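Local coordinates for uncharacterized protein (Bifidobacterium adolescentis ATCC 15703, PDB 3CPG) that probably binds pyridoxal 5'-phosphate and takes part in keeping the supply of that cofactor in balance, at residues His182-Ala187 against Arg225-Ala230; Phe117-Gln122 against Gly129-Val134; Gly248-Ala253 against Val261-Ala266; Ile75-Asn78 against Glu82-Ala85. One frame throughout, in Å; residues are numbered along the deposited sequence.

Contact 1 of 4, residues His182-Ala187 against Arg225-Ala230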
loop_
_atom_site.group_PDB
_atom_site.type_symbol
_atom_site.label_atom_id
_atom_site.label_comp_id
_atom_site.label_asym_id
_atom_site.label_seq_id
_atom_site.Cartn_x
_atom_site.Cartn_y
_atom_site.Cartn_z
ATOM N N HIS A 182 -10.977 -16.371 7.981
ATOM C CA HIS A 182 -10.153 -17.220 7.129
ATOM C C HIS A 182 -8.783 -16.638 6.774
ATOM O O HIS A 182 -7.995 -17.294 6.100
ATOM C CB HIS A 182 -10.906 -17.551 5.832
ATOM C CG HIS A 182 -12.128 -18.393 6.037
ATOM N ND1 HIS A 182 -13.240 -17.941 6.713
ATOM C CD2 HIS A 182 -12.411 -19.661 5.656
ATOM C CE1 HIS A 182 -14.155 -18.893 6.739
ATOM N NE2 HIS A 182 -13.678 -19.948 6.104
ATOM N N ALA A 183 -8.495 -15.423 7.236
ATOM C CA ALA A 183 -7.223 -14.763 6.927
ATOM C C ALA A 183 -5.962 -15.584 7.192
ATOM O O ALA A 183 -5.070 -15.634 6.350
ATOM C CB ALA A 183 -7.126 -13.436 7.675
ATOM N N ILE A 184 -5.872 -16.211 8.361
ATOM C CA ILE A 184 -4.684 -16.997 8.681
ATOM C C ILE A 184 -4.486 -18.146 7.699
ATOM O O ILE A 184 -3.384 -18.350 7.187
ATOM C CB ILE A 184 -4.753 -17.567 10.112
ATOM C CG1 ILE A 184 -4.897 -16.429 11.121
ATOM C CG2 ILE A 184 -3.494 -18.371 10.408
ATOM C CD1 ILE A 184 -5.086 -16.901 12.554
ATOM N N ARG A 185 -5.560 -18.886 7.436
ATOM C CA ARG A 185 -5.529 -20.019 6.515
ATOM C C ARG A 185 -5.093 -19.582 5.116
ATOM O O ARG A 185 -4.249 -20.221 4.489
ATOM C CB ARG A 185 -6.916 -20.664 6.434
ATOM C CG ARG A 185 -7.005 -21.848 5.479
ATOM C CD ARG A 185 -8.448 -22.109 5.054
ATOM N NE ARG A 185 -9.002 -20.984 4.300
ATOM C CZ ARG A 185 -10.221 -20.963 3.769
ATOM N NH1 ARG A 185 -11.026 -22.008 3.905
ATOM N NH2 ARG A 185 -10.635 -19.897 3.097
ATOM N N ILE A 186 -5.679 -18.493 4.629
ATOM C CA ILE A 186 -5.350 -17.975 3.304
ATOM C C ILE A 186 -3.895 -17.524 3.238
ATOM O O ILE A 186 -3.200 -17.781 2.255
ATOM C CB ILE A 186 -6.260 -16.788 2.939
ATOM C CG1 ILE A 186 -7.707 -17.273 2.819
ATOM C CG2 ILE A 186 -5.787 -16.141 1.645
ATOM C CD1 ILE A 186 -8.737 -16.162 2.699
ATOM N N ALA A 187 -3.443 -16.849 4.288
ATOM C CA ALA A 187 -2.072 -16.360 4.356
ATOM C C ALA A 187 -1.072 -17.504 4.261
ATOM O O ALA A 187 -0.079 -17.422 3.540
ATOM C CB ALA A 187 -1.861 -15.594 5.658
ATOM N N ARG A 225 -1.956 -10.527 11.869
ATOM C CA ARG A 225 -0.581 -10.418 11.398
ATOM C C ARG A 225 0.341 -11.128 12.399
ATOM O O ARG A 225 1.221 -11.903 12.014
ATOM C CB ARG A 225 -0.211 -8.932 11.272
ATOM C CG ARG A 225 1.179 -8.604 10.707
ATOM C CD ARG A 225 2.292 -8.744 11.742
ATOM N NE ARG A 225 2.022 -8.032 12.993
ATOM C CZ ARG A 225 2.259 -6.741 13.217
ATOM N NH1 ARG A 225 2.782 -5.972 12.272
ATOM N NH2 ARG A 225 1.981 -6.220 14.407
ATOM N N ASP A 226 0.128 -10.872 13.686
ATOM C CA ASP A 226 0.961 -11.494 14.712
ATOM C C ASP A 226 0.885 -13.018 14.692
ATOM O O ASP A 226 1.906 -13.696 14.830
ATOM C CB ASP A 226 0.575 -10.986 16.104
ATOM C CG ASP A 226 0.908 -9.522 16.308
ATOM O OD1 ASP A 226 1.741 -8.983 15.548
ATOM O OD2 ASP A 226 0.348 -8.913 17.242
ATOM N N LEU A 227 -0.320 -13.556 14.526
ATOM C CA LEU A 227 -0.501 -15.003 14.492
ATOM C C LEU A 227 0.188 -15.617 13.275
ATOM O O LEU A 227 0.820 -16.667 13.374
ATOM C CB LEU A 227 -1.996 -15.358 14.497
ATOM C CG LEU A 227 -2.727 -15.120 15.825
ATOM C CD1 LEU A 227 -4.205 -15.463 15.695
ATOM C CD2 LEU A 227 -2.077 -15.971 16.907
ATOM N N ILE A 228 0.078 -14.962 12.123
ATOM C CA ILE A 228 0.719 -15.483 10.917
ATOM C C ILE A 228 2.236 -15.564 11.104
ATOM O O ILE A 228 2.867 -16.556 10.735
ATOM C CB ILE A 228 0.413 -14.599 9.691
ATOM C CG1 ILE A 228 -1.090 -14.608 9.412
ATOM C CG2 ILE A 228 1.191 -15.108 8.474
ATOM C CD1 ILE A 228 -1.531 -13.568 8.384
ATOM N N LEU A 229 2.822 -14.515 11.668
ATOM C CA LEU A 229 4.260 -14.500 11.909
ATOM C C LEU A 229 4.644 -15.591 12.899
ATOM O O LEU A 229 5.673 -16.254 12.754
ATOM C CB LEU A 229 4.695 -13.145 12.465
ATOM C CG LEU A 229 4.876 -11.998 11.474
ATOM C CD1 LEU A 229 5.308 -10.750 12.221
ATOM C CD2 LEU A 229 5.927 -12.382 10.439
ATOM N N ALA A 230 3.805 -15.777 13.909
ATOM C CA ALA A 230 4.068 -16.775 14.934
ATOM C C ALA A 230 3.974 -18.210 14.426
ATOM O O ALA A 230 4.628 -19.103 14.967
ATOM C CB ALA A 230 3.110 -16.577 16.106
#
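Two pairs of aliphatic side chains, Ala187 with Ile228 and Ile184 with Leu227, make up the meeting of helices 183-191 and 211-231. The inner pair is tight: Ala187 CB lies 3.4 Å from Ile228 CD1, closer than carbon atoms usually come, and the methyl also faces CG1 of the same isoleucine. Ile228 holds CG1 anti to its carbonyl carbon (chi1 -63°), and with the chain extended beyond it the terminal CD1 is carried to the alanine. Further out, Ile184 and Leu227 meet by their methyl ends, CD1 to CD1 at 3.6 Å, and the Ile184 methyl also approaches CB of the leucine. Leu227 is exposed, so this pair forms the outer margin of the interface.

Polar contact lies within one helix. Arg225 grips Asp226 side-on, NE standing 2.7 Å from OD1 and NH2 3.0 Å from the same oxygen, both from one face of the carboxylate.

The short helical segments cross at -42°, their axes 9.8 Å apart. Beneath them runs the parallel sheet: Ala187 rests on Leu165 of strand 161-166 and Leu198 of strand 196-202, while Ile228 covers Leu201 of the latter, so the two helices pack side by side outside the barrel wall.

Contact 2 of 4, residues Phe117-Gln122 against Gly129-Val134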
loop_
_atom_site.group_PDB
_atom_site.type_symbol
_atom_site.label_atom_id
_atom_site.label_comp_id
_atom_site.label_asym_id
_atom_site.label_seq_id
_atom_site.Cartn_x
_atom_site.Cartn_y
_atom_site.Cartn_z
ATOM N N PHE A 117 6.474 1.000 -5.282
ATOM C CA PHE A 117 5.363 1.391 -6.147
ATOM C C PHE A 117 4.360 0.250 -5.979
ATOM O O PHE A 117 4.556 -0.834 -6.517
ATOM C CB PHE A 117 5.848 1.492 -7.604
ATOM C CG PHE A 117 4.867 2.148 -8.553
ATOM C CD1 PHE A 117 5.309 2.645 -9.777
ATOM C CD2 PHE A 117 3.511 2.240 -8.248
ATOM C CE1 PHE A 117 4.416 3.224 -10.687
ATOM C CE2 PHE A 117 2.612 2.816 -9.148
ATOM C CZ PHE A 117 3.066 3.307 -10.370
ATOM N N HIS A 118 3.315 0.493 -5.195
ATOM C CA HIS A 118 2.300 -0.523 -4.938
ATOM C C HIS A 118 1.009 -0.334 -5.708
ATOM O O HIS A 118 0.709 0.756 -6.189
ATOM C CB HIS A 118 1.919 -0.546 -3.451
ATOM C CG HIS A 118 3.036 -0.926 -2.533
ATOM N ND1 HIS A 118 2.820 -1.299 -1.224
ATOM C CD2 HIS A 118 4.377 -0.962 -2.720
ATOM C CE1 HIS A 118 3.982 -1.549 -0.642
ATOM N NE2 HIS A 118 4.941 -1.351 -1.528
ATOM N N LEU A 119 0.257 -1.423 -5.826
ATOM C CA LEU A 119 -1.061 -1.378 -6.436
ATOM C C LEU A 119 -1.908 -1.565 -5.188
ATOM O O LEU A 119 -1.731 -2.546 -4.462
ATOM C CB LEU A 119 -1.312 -2.544 -7.395
ATOM C CG LEU A 119 -2.737 -2.462 -7.968
ATOM C CD1 LEU A 119 -2.822 -1.287 -8.934
ATOM C CD2 LEU A 119 -3.111 -3.746 -8.679
ATOM N N ILE A 120 -2.801 -0.622 -4.914
ATOM C CA ILE A 120 -3.632 -0.719 -3.725
ATOM C C ILE A 120 -5.112 -0.867 -4.052
ATOM O O ILE A 120 -5.940 -0.997 -3.152
ATOM C CB ILE A 120 -3.410 0.502 -2.805
ATOM C CG1 ILE A 120 -3.834 1.783 -3.521
ATOM C CG2 ILE A 120 -1.937 0.598 -2.425
ATOM C CD1 ILE A 120 -3.689 3.041 -2.671
ATOM N N GLY A 121 -5.438 -0.848 -5.342
ATOM C CA GLY A 121 -6.820 -1.017 -5.767
ATOM C C GLY A 121 -7.029 -2.465 -6.181
ATOM O O GLY A 121 -6.058 -3.206 -6.338
ATOM N N GLN A 122 -8.281 -2.879 -6.360
ATOM C CA GLN A 122 -8.562 -4.259 -6.741
ATOM C C GLN A 122 -7.934 -4.588 -8.092
ATOM O O GLN A 122 -7.969 -3.784 -9.022
ATOM C CB GLN A 122 -10.072 -4.510 -6.779
ATOM C CG GLN A 122 -10.787 -4.307 -5.436
ATOM C CD GLN A 122 -10.125 -5.040 -4.276
ATOM O OE1 GLN A 122 -9.296 -4.475 -3.563
ATOM N NE2 GLN A 122 -10.487 -6.302 -4.088
ATOM N N GLY A 129 -0.676 -9.048 -15.632
ATOM C CA GLY A 129 0.472 -8.876 -16.503
ATOM C C GLY A 129 0.810 -7.421 -16.762
ATOM O O GLY A 129 1.951 -7.093 -17.080
ATOM N N LYS A 130 -0.177 -6.542 -16.626
ATOM C CA LYS A 130 0.036 -5.115 -16.847
ATOM C C LYS A 130 0.819 -4.469 -15.702
ATOM O O LYS A 130 1.557 -3.505 -15.913
ATOM C CB LYS A 130 -1.307 -4.390 -16.988
ATOM C CG LYS A 130 -2.143 -4.814 -18.184
ATOM C CD LYS A 130 -1.520 -4.357 -19.492
ATOM C CE LYS A 130 -2.431 -4.669 -20.671
ATOM N NZ LYS A 130 -1.892 -4.125 -21.949
ATOM N N VAL A 131 0.669 -5.000 -14.492
ATOM C CA VAL A 131 1.347 -4.409 -13.346
ATOM C C VAL A 131 2.634 -5.088 -12.886
ATOM O O VAL A 131 3.454 -4.459 -12.222
ATOM C CB VAL A 131 0.384 -4.278 -12.135
ATOM C CG1 VAL A 131 -0.857 -3.491 -12.544
ATOM C CG2 VAL A 131 -0.004 -5.651 -11.605
ATOM N N LEU A 132 2.832 -6.353 -13.242
ATOM C CA LEU A 132 4.045 -7.050 -12.821
ATOM C C LEU A 132 5.353 -6.384 -13.266
ATOM O O LEU A 132 6.369 -6.492 -12.585
ATOM C CB LEU A 132 4.019 -8.504 -13.297
ATOM C CG LEU A 132 2.992 -9.390 -12.590
ATOM C CD1 LEU A 132 3.094 -10.810 -13.121
ATOM C CD2 LEU A 132 3.244 -9.370 -11.084
ATOM N N PRO A 133 5.352 -5.704 -14.424
ATOM C CA PRO A 133 6.597 -5.061 -14.857
ATOM C C PRO A 133 6.895 -3.765 -14.105
ATOM O O PRO A 133 7.974 -3.191 -14.253
ATOM C CB PRO A 133 6.352 -4.787 -16.344
ATOM C CG PRO A 133 5.343 -5.816 -16.732
ATOM C CD PRO A 133 4.409 -5.810 -15.551
ATOM N N VAL A 134 5.942 -3.312 -13.295
ATOM C CA VAL A 134 6.096 -2.050 -12.581
ATOM C C VAL A 134 6.025 -2.079 -11.053
ATOM O O VAL A 134 6.954 -1.643 -10.375
ATOM C CB VAL A 134 5.045 -1.030 -13.084
ATOM C CG1 VAL A 134 5.158 0.273 -12.311
ATOM C CG2 VAL A 134 5.233 -0.789 -14.572
#
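Phe117 and Val134 form the close half of this contact. One methyl of the valine, CG1, comes in obliquely at the CD1-CE1 side of the phenylalanine ring, 3.4 Å from CE1 and 3.5 Å from CD1, with CZ somewhat farther off. That placement depends on the valine torsion: chi1 of 178° sets CG1 opposite the backbone N and turns it to the ring. Phe117, whose side chain leaves the strand toward the 129-134 segment, carries its ring out to meet it.

The other pair is much looser. Leu119 CD2 and Val131 CG1 stand 4.5 Å apart, although both residues are buried and point their CB atoms at each other. Here the helix and the strand are only lightly joined, and Val83 of helix 80-96 touches both Leu119 and Val134, with Pro80 against Val131. On the solvent side, Gly129 and Lys130 are exposed on the outer surface of the short helix.

Val134 N bonds to Val131 O at 2.9 Å, a turn that brings Val134 round beside the ring. Strand 113-119, helix 128-131 and strand 137-141 form a beta-alpha-beta unit in which the connecting helix is short. It belongs to the TIM barrel of the alanine racemase N-terminal domain family, and the side chain of Leu119 lies about 9 Å from that of Lys57, the predicted cofactor lysine.

Contact 3 of 4, residues Gly248-Ala253 against Val261-Ala266. With ACT (acetate ion), chain B.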
loop_
_atom_site.group_PDB
_atom_site.type_symbol
_atom_site.label_atom_id
_atom_site.label_comp_id
_atom_site.label_asym_id
_atom_site.label_seq_id
_atom_site.Cartn_x
_atom_site.Cartn_y
_atom_site.Cartn_z
ATOM N N GLY A 248 -8.920 10.021 6.844
ATOM C CA GLY A 248 -9.861 10.182 7.939
ATOM C C GLY A 248 -9.659 9.388 9.216
ATOM O O GLY A 248 -10.250 9.721 10.245
ATOM N N ASP A 249 -8.824 8.357 9.176
ATOM C CA ASP A 249 -8.626 7.542 10.367
ATOM C C ASP A 249 -7.186 7.108 10.621
ATOM O O ASP A 249 -6.959 6.135 11.345
ATOM C CB ASP A 249 -9.513 6.294 10.280
ATOM C CG ASP A 249 -9.192 5.439 9.067
ATOM O OD1 ASP A 249 -8.134 5.681 8.450
ATOM O OD2 ASP A 249 -9.978 4.526 8.730
HETATM N N MSE A 250 -6.210 7.817 10.060
HETATM C CA MSE A 250 -4.821 7.407 10.263
HETATM C C MSE A 250 -4.351 7.434 11.724
HETATM O O MSE A 250 -3.533 6.607 12.129
HETATM C CB MSE A 250 -3.864 8.231 9.385
HETATM C CG MSE A 250 -3.762 9.701 9.719
HETATM SE SE MSE A 250 -2.375 10.566 8.663
HETATM C CE MSE A 250 -3.435 11.051 7.151
ATOM N N GLU A 251 -4.856 8.376 12.516
ATOM C CA GLU A 251 -4.465 8.444 13.923
ATOM C C GLU A 251 -4.841 7.138 14.628
ATOM O O GLU A 251 -4.045 6.573 15.375
ATOM C CB GLU A 251 -5.159 9.617 14.628
ATOM C CG GLU A 251 -4.518 10.988 14.433
ATOM C CD GLU A 251 -4.636 11.516 13.019
ATOM O OE1 GLU A 251 -5.577 11.112 12.301
ATOM O OE2 GLU A 251 -3.795 12.355 12.637
ATOM N N LEU A 252 -6.057 6.659 14.385
ATOM C CA LEU A 252 -6.525 5.420 15.002
ATOM C C LEU A 252 -5.733 4.214 14.490
ATOM O O LEU A 252 -5.392 3.307 15.250
ATOM C CB LEU A 252 -8.015 5.219 14.709
ATOM C CG LEU A 252 -8.973 6.273 15.271
ATOM C CD1 LEU A 252 -10.366 6.054 14.703
ATOM C CD2 LEU A 252 -8.989 6.195 16.791
ATOM N N ALA A 253 -5.440 4.211 13.196
ATOM C CA ALA A 253 -4.687 3.116 12.602
ATOM C C ALA A 253 -3.312 3.038 13.245
ATOM O O ALA A 253 -2.836 1.961 13.594
ATOM C CB ALA A 253 -4.541 3.332 11.097
ATOM N N VAL A 261 0.423 3.831 6.131
ATOM C CA VAL A 261 -0.849 4.527 6.024
ATOM C C VAL A 261 -0.938 4.958 4.567
ATOM O O VAL A 261 0.066 5.357 3.982
ATOM C CB VAL A 261 -0.932 5.761 6.957
ATOM C CG1 VAL A 261 -0.953 5.300 8.411
ATOM C CG2 VAL A 261 0.235 6.707 6.704
ATOM N N ARG A 262 -2.129 4.836 3.985
ATOM C CA ARG A 262 -2.362 5.191 2.585
ATOM C C ARG A 262 -3.144 6.498 2.546
ATOM O O ARG A 262 -4.331 6.528 2.851
ATOM C CB ARG A 262 -3.155 4.077 1.893
ATOM C CG ARG A 262 -2.531 2.695 2.036
ATOM C CD ARG A 262 -3.270 1.672 1.186
ATOM N NE ARG A 262 -4.696 1.624 1.503
ATOM C CZ ARG A 262 -5.213 1.017 2.568
ATOM N NH1 ARG A 262 -4.427 0.392 3.434
ATOM N NH2 ARG A 262 -6.524 1.046 2.771
ATOM N N VAL A 263 -2.474 7.575 2.147
ATOM C CA VAL A 263 -3.098 8.890 2.139
ATOM C C VAL A 263 -3.241 9.538 0.765
ATOM O O VAL A 263 -2.276 9.649 0.006
ATOM C CB VAL A 263 -2.309 9.848 3.061
ATOM C CG1 VAL A 263 -3.047 11.169 3.208
ATOM C CG2 VAL A 263 -2.099 9.194 4.425
ATOM N N GLY A 264 -4.460 9.973 0.463
ATOM C CA GLY A 264 -4.730 10.624 -0.803
ATOM C C GLY A 264 -5.156 12.070 -0.616
ATOM O O GLY A 264 -4.382 12.991 -0.866
ATOM N N THR A 265 -6.386 12.261 -0.149
ATOM C CA THR A 265 -6.954 13.592 0.051
ATOM C C THR A 265 -6.137 14.563 0.908
ATOM O O THR A 265 -5.996 15.737 0.553
ATOM C CB THR A 265 -8.373 13.483 0.641
ATOM O OG1 THR A 265 -9.178 12.672 -0.223
ATOM C CG2 THR A 265 -9.011 14.851 0.764
ATOM N N ALA A 266 -5.600 14.090 2.028
ATOM C CA ALA A 266 -4.826 14.966 2.900
ATOM C C ALA A 266 -3.591 15.528 2.201
ATOM O O ALA A 266 -3.038 16.547 2.623
ATOM C CB ALA A 266 -4.418 14.224 4.168
HETATM C C ACT B . -7.794 9.327 1.412
HETATM O O ACT B . -7.744 9.788 0.286
HETATM O OXT ACT B . -6.781 9.259 2.090
HETATM C CH3 ACT B . -9.110 8.840 1.966
#
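With chi1 at 66°, Met250, a selenomethionine here, places CG between its backbone N and carbonyl carbon, and a bend at chi3 of 89° turns the terminal methyl toward Val263. CE then lies 3.6 Å from Val263 CG2, the two side chains crossing at about a right angle, and CG1 of the same valine is also within touch. Nearer the backbone, Met250 CB faces Val261 CG1 at 4.2 Å, so the long side chain runs beside the strand from one valine to the next.

The arrangement belongs to the closing strand of the TIM barrel: strand 260-263 pairs in parallel with strand 51-55, while helix 250-255 lies just before it in the chain. Helix 19-42 borders this packing through Ile36 and Val32.

Past the strand end, an acetate, probably from the crystallisation liquor, is held by backbone N-H groups. Gly264 N gives OXT a nearly straight bond of 2.9 Å (166°), and Thr265 N gives the other oxygen, O, one of 2.9 Å; Thr265 OG1 reaches O as well, at 3.3 Å. Thr247 OG1 is a further hydrogen-bond partner of the acetate. Such an anion site at the strand terminus is consistent with where the phosphate of pyridoxal phosphate would sit in this family.

Contact 4 of 4, residues Ile75-Asn78 against Glu82-Ala85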
loop_
_atom_site.group_PDB
_atom_site.type_symbol
_atom_site.label_atom_id
_atom_site.label_comp_id
_atom_site.label_asym_id
_atom_site.label_seq_id
_atom_site.Cartn_x
_atom_site.Cartn_y
_atom_site.Cartn_z
ATOM N N ILE A 75 4.524 5.094 -3.109
ATOM C CA ILE A 75 3.270 5.461 -3.753
ATOM C C ILE A 75 2.454 4.223 -4.076
ATOM O O ILE A 75 2.992 3.122 -4.202
ATOM C CB ILE A 75 3.480 6.254 -5.074
ATOM C CG1 ILE A 75 4.136 5.360 -6.127
ATOM C CG2 ILE A 75 4.314 7.508 -4.808
ATOM C CD1 ILE A 75 4.301 6.027 -7.483
ATOM N N GLY A 76 1.150 4.420 -4.215
ATOM C CA GLY A 76 0.261 3.325 -4.535
ATOM C C GLY A 76 -0.844 3.807 -5.449
ATOM O O GLY A 76 -1.502 4.807 -5.164
ATOM N N GLU A 77 -1.029 3.104 -6.561
ATOM C CA GLU A 77 -2.068 3.438 -7.526
ATOM C C GLU A 77 -3.225 2.470 -7.333
ATOM O O GLU A 77 -3.023 1.335 -6.900
ATOM C CB GLU A 77 -1.544 3.298 -8.959
ATOM C CG GLU A 77 -0.610 4.407 -9.433
ATOM C CD GLU A 77 -1.317 5.740 -9.670
ATOM O OE1 GLU A 77 -2.539 5.744 -9.925
ATOM O OE2 GLU A 77 -0.640 6.789 -9.620
ATOM N N ASN A 78 -4.432 2.919 -7.665
ATOM C CA ASN A 78 -5.615 2.076 -7.534
ATOM C C ASN A 78 -5.890 1.242 -8.778
ATOM O O ASN A 78 -6.188 0.050 -8.683
ATOM C CB ASN A 78 -6.849 2.933 -7.240
ATOM C CG ASN A 78 -7.136 3.051 -5.761
ATOM O OD1 ASN A 78 -8.150 2.547 -5.270
ATOM N ND2 ASN A 78 -6.243 3.710 -5.038
ATOM N N GLU A 82 -3.867 3.268 -14.732
ATOM C CA GLU A 82 -3.127 4.455 -14.327
ATOM C C GLU A 82 -1.670 4.075 -14.110
ATOM O O GLU A 82 -0.770 4.887 -14.316
ATOM C CB GLU A 82 -3.723 5.064 -13.054
ATOM C CG GLU A 82 -5.072 5.731 -13.281
ATOM C CD GLU A 82 -5.489 6.602 -12.115
ATOM O OE1 GLU A 82 -4.701 7.491 -11.730
ATOM O OE2 GLU A 82 -6.603 6.402 -11.582
ATOM N N VAL A 83 -1.434 2.835 -13.695
ATOM C CA VAL A 83 -0.068 2.372 -13.501
ATOM C C VAL A 83 0.625 2.416 -14.861
ATOM O O VAL A 83 1.713 2.973 -14.999
ATOM C CB VAL A 83 -0.029 0.921 -12.959
ATOM C CG1 VAL A 83 1.396 0.381 -13.002
ATOM C CG2 VAL A 83 -0.552 0.889 -11.535
ATOM N N THR A 84 -0.023 1.844 -15.871
ATOM C CA THR A 84 0.557 1.812 -17.207
ATOM C C THR A 84 0.731 3.205 -17.806
ATOM O O THR A 84 1.722 3.476 -18.479
ATOM C CB THR A 84 -0.293 0.940 -18.159
ATOM O OG1 THR A 84 -1.585 1.531 -18.339
ATOM C CG2 THR A 84 -0.469 -0.450 -17.574
ATOM N N ALA A 85 -0.210 4.100 -17.542
ATOM C CA ALA A 85 -0.123 5.451 -18.085
ATOM C C ALA A 85 1.008 6.297 -17.490
ATOM O O ALA A 85 1.633 7.093 -18.196
ATOM C CB ALA A 85 -1.451 6.172 -17.890
#
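Glu77 is buried most by this contact and meets both Glu82 and Val83. Its aliphatic part slides past the valine in the opposite direction, CB lying 3.7 Å from Val83 CG2. A bend at chi2 (-71°) then brings OE1 to the base of the Glu82 side chain, 3.4 Å from Glu82 CB.

Glu82 extends beyond CG and crosses Glu77 at about a right angle. The two OE1 atoms are 3.3 Å apart, with the carboxylate planes turned 61° against each other. No hydrogen bond joins these acceptors; Lys86 forms salt bridges to both groups, to Glu77 OE2 and Glu82 OE1, and so probably offsets their like charge. Thr56 OG1 also bonds Glu77 OE2, while Thr58 N and Arg79 NE bond Glu82 OE1 and OE2.

Strand 75-77 leads almost directly into helix 80-96, a beta-alpha connection of the TIM barrel in which the first turn of the helix packs against the end of the strand. The side chain of Glu82 lies about 4 Å from that of Lys57, predicted to carry the cofactor, which is not attached here.

Val83 supplies the apolar flank: CG1 is anti to its backbone N (chi1 170°), leaving CG2 to face Glu77 CB.

Contacts 2 and 4 hold neighbouring elements: strands 113-119 and 75-77 lie side by side in the barrel sheet, the contact centres are about 7 Å apart, and His118 N probably bonds to Ile75 O. Contact 3, on the opposite side of the chain's centre from contact 2, reaches the same sheet through strand 260-263 and touches contact 2 where Ile120 packs on Arg262. These three are buried, whereas contact 1 is only partly so, farther out between two helices. Chemistry follows place: contacts 1 and 2 are aliphatic or aromatic, contact 3 adds an anion site at a strand end, and contact 4 brings carboxylates together beside the predicted cofactor lysine.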